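Local atomic coordinates of amidohydrolase (Xanthomonas campestris pv. campestris, PDB entry 4DZH), a protein that probably catalyses the hydrolytic deamination of adenosine-type compounds such as 5'-methylthioadenosine, as a zinc-dependent amidohydrolase. Residues A[18-26]-A[66-74]. Numbering follows the deposited sequence.
Sequences IEAGYVVPI and RPDAALMPG
I18 meets L71 through one branch: its CG2 packs on L71 CD2 at 3.8 Å, the two side chains crossing at about a right angle. In L71, chi1 of -177° sets CG anti to the backbone N, and chi2 of 63° then turns CD2 to I18; L381 and C383 of strand 381-385 touch the same leucine. At E19 the main chain takes over, its O accepting from R66 N at 2.6 Å, while the carboxylate turns elsewhere, to a salt bridge with R55. R66 likewise leads its guanidinium group away from the contact, where NE pairs with D412. A20 bridges R66 in parallel register, and its CB rests against L71 CB.

The chain turns a corner at G21, and its partner does so at P67 and D68. G21 N donates to R66 O (3.0 Å), which also accepts A69 N of the type I turn R66 to A69; the two donors approach from opposite faces of the carbonyl plane. G21 CA lies 3.1 Å from P67 O, so the turn fits closely against a residue without a side chain.

Beyond the corner the register has moved by two residues, which defines a beta bulge. Y22 N binds A69 O in the carbonyl plane, and the same oxygen lies at the edge of the tyrosine ring. Y22 O receives L71 N at 2.7 Å, and V24 N finishes the pairing with a nearly straight bond to L71 O (174°). I26 then sets CG1 against P73 CG at 3.5 Å, crossing it at a slant beside helix 349-363.

Parallel bonding on both sides of the paired corners carries the chains from one sheet of the small beta-sandwich to the other, after which strand 69-80 runs on into the metal-binding TIM barrel towards zinc ligands H79 and H81, as in ATZ/TRZ amidohydrolases.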
ATOM      1  N   ILE A  18       4.932  15.526 -25.452  1.00 21.78           N
ATOM      2  CA  ILE A  18       4.391  15.541 -24.087  1.00 20.56           C
ATOM      3  C   ILE A  18       5.332  16.369 -23.259  1.00 25.83           C
ATOM      4  O   ILE A  18       6.477  15.988 -23.090  1.00 25.50           O
ATOM      5  CB  ILE A  18       4.311  14.103 -23.467  1.00 24.31           C
ATOM      6  CG1 ILE A  18       3.417  13.219 -24.316  1.00 23.91           C
ATOM      7  CG2 ILE A  18       3.762  14.144 -22.026  1.00 25.45           C
ATOM      8  CD1 ILE A  18       3.608  11.720 -24.066  1.00 22.33           C
ATOM      9  N   GLU A  19       4.863  17.508 -22.744  1.00 28.33           N
ATOM     10  CA  GLU A  19       5.695  18.313 -21.850  1.00 24.98           C
ATOM     11  C   GLU A  19       5.316  18.048 -20.409  1.00 28.06           C
ATOM     12  O   GLU A  19       4.136  18.077 -20.079  1.00 31.54           O
ATOM     13  CB  GLU A  19       5.542  19.812 -22.140  1.00 26.35           C
ATOM     14  CG  GLU A  19       5.841  20.223 -23.590  1.00 30.50           C
ATOM     15  CD  GLU A  19       5.399  21.651 -23.847  1.00 36.77           C
ATOM     16  OE1 GLU A  19       4.685  22.233 -22.965  1.00 37.07           O
ATOM     17  OE2 GLU A  19       5.759  22.190 -24.924  1.00 40.64           O
ATOM     18  N   ALA A  20       6.322  17.865 -19.557  1.00 25.47           N
ATOM     19  CA  ALA A  20       6.042  17.547 -18.153  1.00 24.32           C
ATOM     20  C   ALA A  20       6.950  18.275 -17.162  1.00 25.03           C
ATOM     21  O   ALA A  20       8.097  18.635 -17.477  1.00 29.32           O
ATOM     22  CB  ALA A  20       6.148  16.058 -17.943  1.00 26.33           C
ATOM     23  N   GLY A  21       6.482  18.380 -15.917  1.00 24.19           N
ATOM     24  CA  GLY A  21       7.314  18.960 -14.883  1.00 27.94           C
ATOM     25  C   GLY A  21       8.604  18.194 -14.656  1.00 26.96           C
ATOM     26  O   GLY A  21       9.642  18.773 -14.345  1.00 27.50           O
ATOM     27  N   TYR A  22       8.524  16.871 -14.770  1.00 27.13           N
ATOM     28  CA  TYR A  22       9.663  15.993 -14.479  1.00 26.30           C
ATOM     29  C   TYR A  22       9.618  14.854 -15.453  1.00 28.88           C
ATOM     30  O   TYR A  22       8.536  14.300 -15.728  1.00 31.00           O
ATOM     31  CB  TYR A  22       9.592  15.436 -13.049  1.00 25.44           C
ATOM     32  CG  TYR A  22       9.541  16.536 -12.041  1.00 25.57           C
ATOM     33  CD1 TYR A  22      10.712  17.093 -11.545  1.00 26.88           C
ATOM     34  CD2 TYR A  22       8.311  17.038 -11.595  1.00 27.57           C
ATOM     35  CE1 TYR A  22      10.673  18.133 -10.621  1.00 31.21           C
ATOM     36  CE2 TYR A  22       8.257  18.091 -10.677  1.00 30.21           C
ATOM     37  CZ  TYR A  22       9.443  18.625 -10.187  1.00 32.85           C
ATOM     38  OH  TYR A  22       9.418  19.664  -9.265  1.00 36.00           O
ATOM     39  N   VAL A  23      10.771  14.540 -16.040  1.00 24.83           N
ATOM     40  CA  VAL A  23      10.880  13.308 -16.821  1.00 25.84           C
ATOM     41  C   VAL A  23      11.839  12.347 -16.126  1.00 24.71           C
ATOM     42  O   VAL A  23      12.956  12.723 -15.780  1.00 25.40           O
ATOM     43  CB  VAL A  23      11.376  13.559 -18.280  1.00 24.38           C
ATOM     44  CG1 VAL A  23      11.634  12.245 -19.009  1.00 24.10           C
ATOM     45  CG2 VAL A  23      10.357  14.441 -19.031  1.00 28.05           C
ATOM     46  N   VAL A  24      11.390  11.110 -15.894  1.00 24.60           N
ATOM     47  CA  VAL A  24      12.204  10.113 -15.230  1.00 25.89           C
ATOM     48  C   VAL A  24      12.560   9.016 -16.228  1.00 26.23           C
ATOM     49  O   VAL A  24      11.754   8.122 -16.492  1.00 24.93           O
ATOM     50  CB  VAL A  24      11.446   9.494 -14.028  1.00 23.06           C
ATOM     51  CG1 VAL A  24      12.313   8.452 -13.360  1.00 24.21           C
ATOM     52  CG2 VAL A  24      10.962  10.615 -13.063  1.00 22.94           C
ATOM     53  N   PRO A  25      13.761   9.090 -16.831  1.00 22.01           N
ATOM     54  CA  PRO A  25      14.052   8.215 -17.973  1.00 25.50           C
ATOM     55  C   PRO A  25      14.382   6.755 -17.636  1.00 25.39           C
ATOM     56  O   PRO A  25      14.304   5.937 -18.555  1.00 24.96           O
ATOM     57  CB  PRO A  25      15.255   8.900 -18.634  1.00 22.85           C
ATOM     58  CG  PRO A  25      15.991   9.562 -17.470  1.00 22.35           C
ATOM     59  CD  PRO A  25      14.873  10.012 -16.509  1.00 22.32           C
ATOM     60  N   ILE A  26      14.743   6.479 -16.382  1.00 22.75           N
ATOM     61  CA  ILE A  26      15.161   5.174 -15.855  1.00 21.50           C
ATOM     62  C   ILE A  26      16.601   4.874 -16.314  1.00 22.47           C
ATOM     63  O   ILE A  26      17.449   4.473 -15.503  1.00 21.66           O
ATOM     64  CB  ILE A  26      14.199   4.029 -16.248  1.00 18.36           C
ATOM     65  CG1 ILE A  26      12.779   4.332 -15.748  1.00 23.74           C
ATOM     66  CG2 ILE A  26      14.677   2.691 -15.675  1.00 19.92           C
ATOM     67  CD1 ILE A  26      12.647   4.478 -14.241  1.00 23.91           C
ATOM     68  N   ARG A  66       1.835  18.839 -19.104  1.00 27.14           N
ATOM     69  CA  ARG A  66       1.514  18.417 -17.737  1.00 24.58           C
ATOM     70  C   ARG A  66       2.610  18.969 -16.856  1.00 25.96           C
ATOM     71  O   ARG A  66       3.510  18.248 -16.444  1.00 25.84           O
ATOM     72  CB  ARG A  66       1.496  16.891 -17.668  1.00 24.40           C
ATOM     73  CG  ARG A  66       0.402  16.255 -18.472  1.00 22.17           C
ATOM     74  CD  ARG A  66      -0.998  16.550 -17.931  1.00 25.42           C
ATOM     75  NE  ARG A  66      -2.012  15.839 -18.722  1.00 28.08           N
ATOM     76  CZ  ARG A  66      -2.699  16.353 -19.747  1.00 26.30           C
ATOM     77  NH1 ARG A  66      -2.510  17.620 -20.158  1.00 28.68           N
ATOM     78  NH2 ARG A  66      -3.602  15.611 -20.386  1.00 27.03           N
ATOM     79  N   PRO A  67       2.587  20.284 -16.605  1.00 28.51           N
ATOM     80  CA  PRO A  67       3.725  20.896 -15.908  1.00 29.22           C
ATOM     81  C   PRO A  67       3.891  20.464 -14.449  1.00 27.39           C
ATOM     82  O   PRO A  67       4.967  20.692 -13.881  1.00 30.87           O
ATOM     83  CB  PRO A  67       3.412  22.384 -16.004  1.00 31.46           C
ATOM     84  CG  PRO A  67       1.931  22.437 -16.177  1.00 31.18           C
ATOM     85  CD  PRO A  67       1.552  21.265 -16.975  1.00 30.67           C
ATOM     86  N   ASP A  68       2.873  19.830 -13.870  1.00 26.52           N
ATOM     87  CA  ASP A  68       2.910  19.419 -12.454  1.00 27.98           C
ATOM     88  C   ASP A  68       3.229  17.932 -12.314  1.00 28.26           C
ATOM     89  O   ASP A  68       3.286  17.395 -11.185  1.00 27.10           O
ATOM     90  CB  ASP A  68       1.570  19.707 -11.759  1.00 31.06           C
ATOM     91  CG  ASP A  68       1.284  21.206 -11.610  1.00 41.79           C
ATOM     92  OD1 ASP A  68       2.234  21.986 -11.347  1.00 42.03           O
ATOM     93  OD2 ASP A  68       0.099  21.596 -11.739  1.00 50.11           O
ATOM     94  N   ALA A  69       3.449  17.267 -13.441  1.00 26.01           N
ATOM     95  CA  ALA A  69       3.474  15.794 -13.430  1.00 21.18           C
ATOM     96  C   ALA A  69       4.882  15.286 -13.624  1.00 24.90           C
ATOM     97  O   ALA A  69       5.705  15.976 -14.251  1.00 25.34           O
ATOM     98  CB  ALA A  69       2.582  15.223 -14.549  1.00 22.00           C
ATOM     99  N   ALA A  70       5.136  14.061 -13.143  1.00 23.20           N
ATOM    100  CA  ALA A  70       6.307  13.275 -13.552  1.00 24.27           C
ATOM    101  C   ALA A  70       5.892  12.412 -14.726  1.00 21.96           C
ATOM    102  O   ALA A  70       4.816  11.822 -14.731  1.00 21.52           O
ATOM    103  CB  ALA A  70       6.765  12.381 -12.424  1.00 24.70           C
ATOM    104  N   LEU A  71       6.741  12.338 -15.751  1.00 22.08           N
ATOM    105  CA  LEU A  71       6.537  11.418 -16.866  1.00 21.19           C
ATOM    106  C   LEU A  71       7.569  10.297 -16.739  1.00 21.01           C
ATOM    107  O   LEU A  71       8.765  10.563 -16.595  1.00 22.47           O
ATOM    108  CB  LEU A  71       6.693  12.172 -18.207  1.00 23.11           C
ATOM    109  CG  LEU A  71       6.440  11.383 -19.502  1.00 22.76           C
ATOM    110  CD1 LEU A  71       5.036  10.862 -19.682  1.00 22.69           C
ATOM    111  CD2 LEU A  71       6.786  12.289 -20.701  1.00 25.72           C
ATOM    112  N   MET A  72       7.095   9.057 -16.720  1.00 21.15           N
ATOM    113  CA  MET A  72       7.958   7.879 -16.562  1.00 20.91           C
ATOM    114  C   MET A  72       7.459   6.774 -17.518  1.00 18.81           C
ATOM    115  O   MET A  72       6.354   6.874 -18.085  1.00 19.30           O
ATOM    116  CB  MET A  72       7.889   7.391 -15.111  1.00 19.82           C
ATOM    117  CG  MET A  72       6.544   6.857 -14.734  1.00 19.84           C
ATOM    118  SD  MET A  72       6.500   6.428 -12.986  1.00 23.40           S
ATOM    119  CE  MET A  72       5.059   5.365 -13.026  1.00 23.75           C
ATOM    120  N   PRO A  73       8.270   5.710 -17.721  1.00 18.30           N
ATOM    121  CA  PRO A  73       7.790   4.561 -18.513  1.00 17.44           C
ATOM    122  C   PRO A  73       6.633   3.887 -17.796  1.00 16.59           C
ATOM    123  O   PRO A  73       6.572   3.953 -16.558  1.00 19.51           O
ATOM    124  CB  PRO A  73       8.989   3.607 -18.515  1.00 19.88           C
ATOM    125  CG  PRO A  73      10.215   4.464 -18.181  1.00 19.15           C
ATOM    126  CD  PRO A  73       9.632   5.479 -17.189  1.00 20.52           C
ATOM    127  N   GLY A  74       5.753   3.255 -18.581  1.00 17.50           N
ATOM    128  CA  GLY A  74       4.699   2.465 -17.963  1.00 17.72           C
ATOM    129  C   GLY A  74       5.282   1.413 -17.043  1.00 19.26           C
ATOM    130  O   GLY A  74       6.359   0.855 -17.253  1.00 18.58           O
TER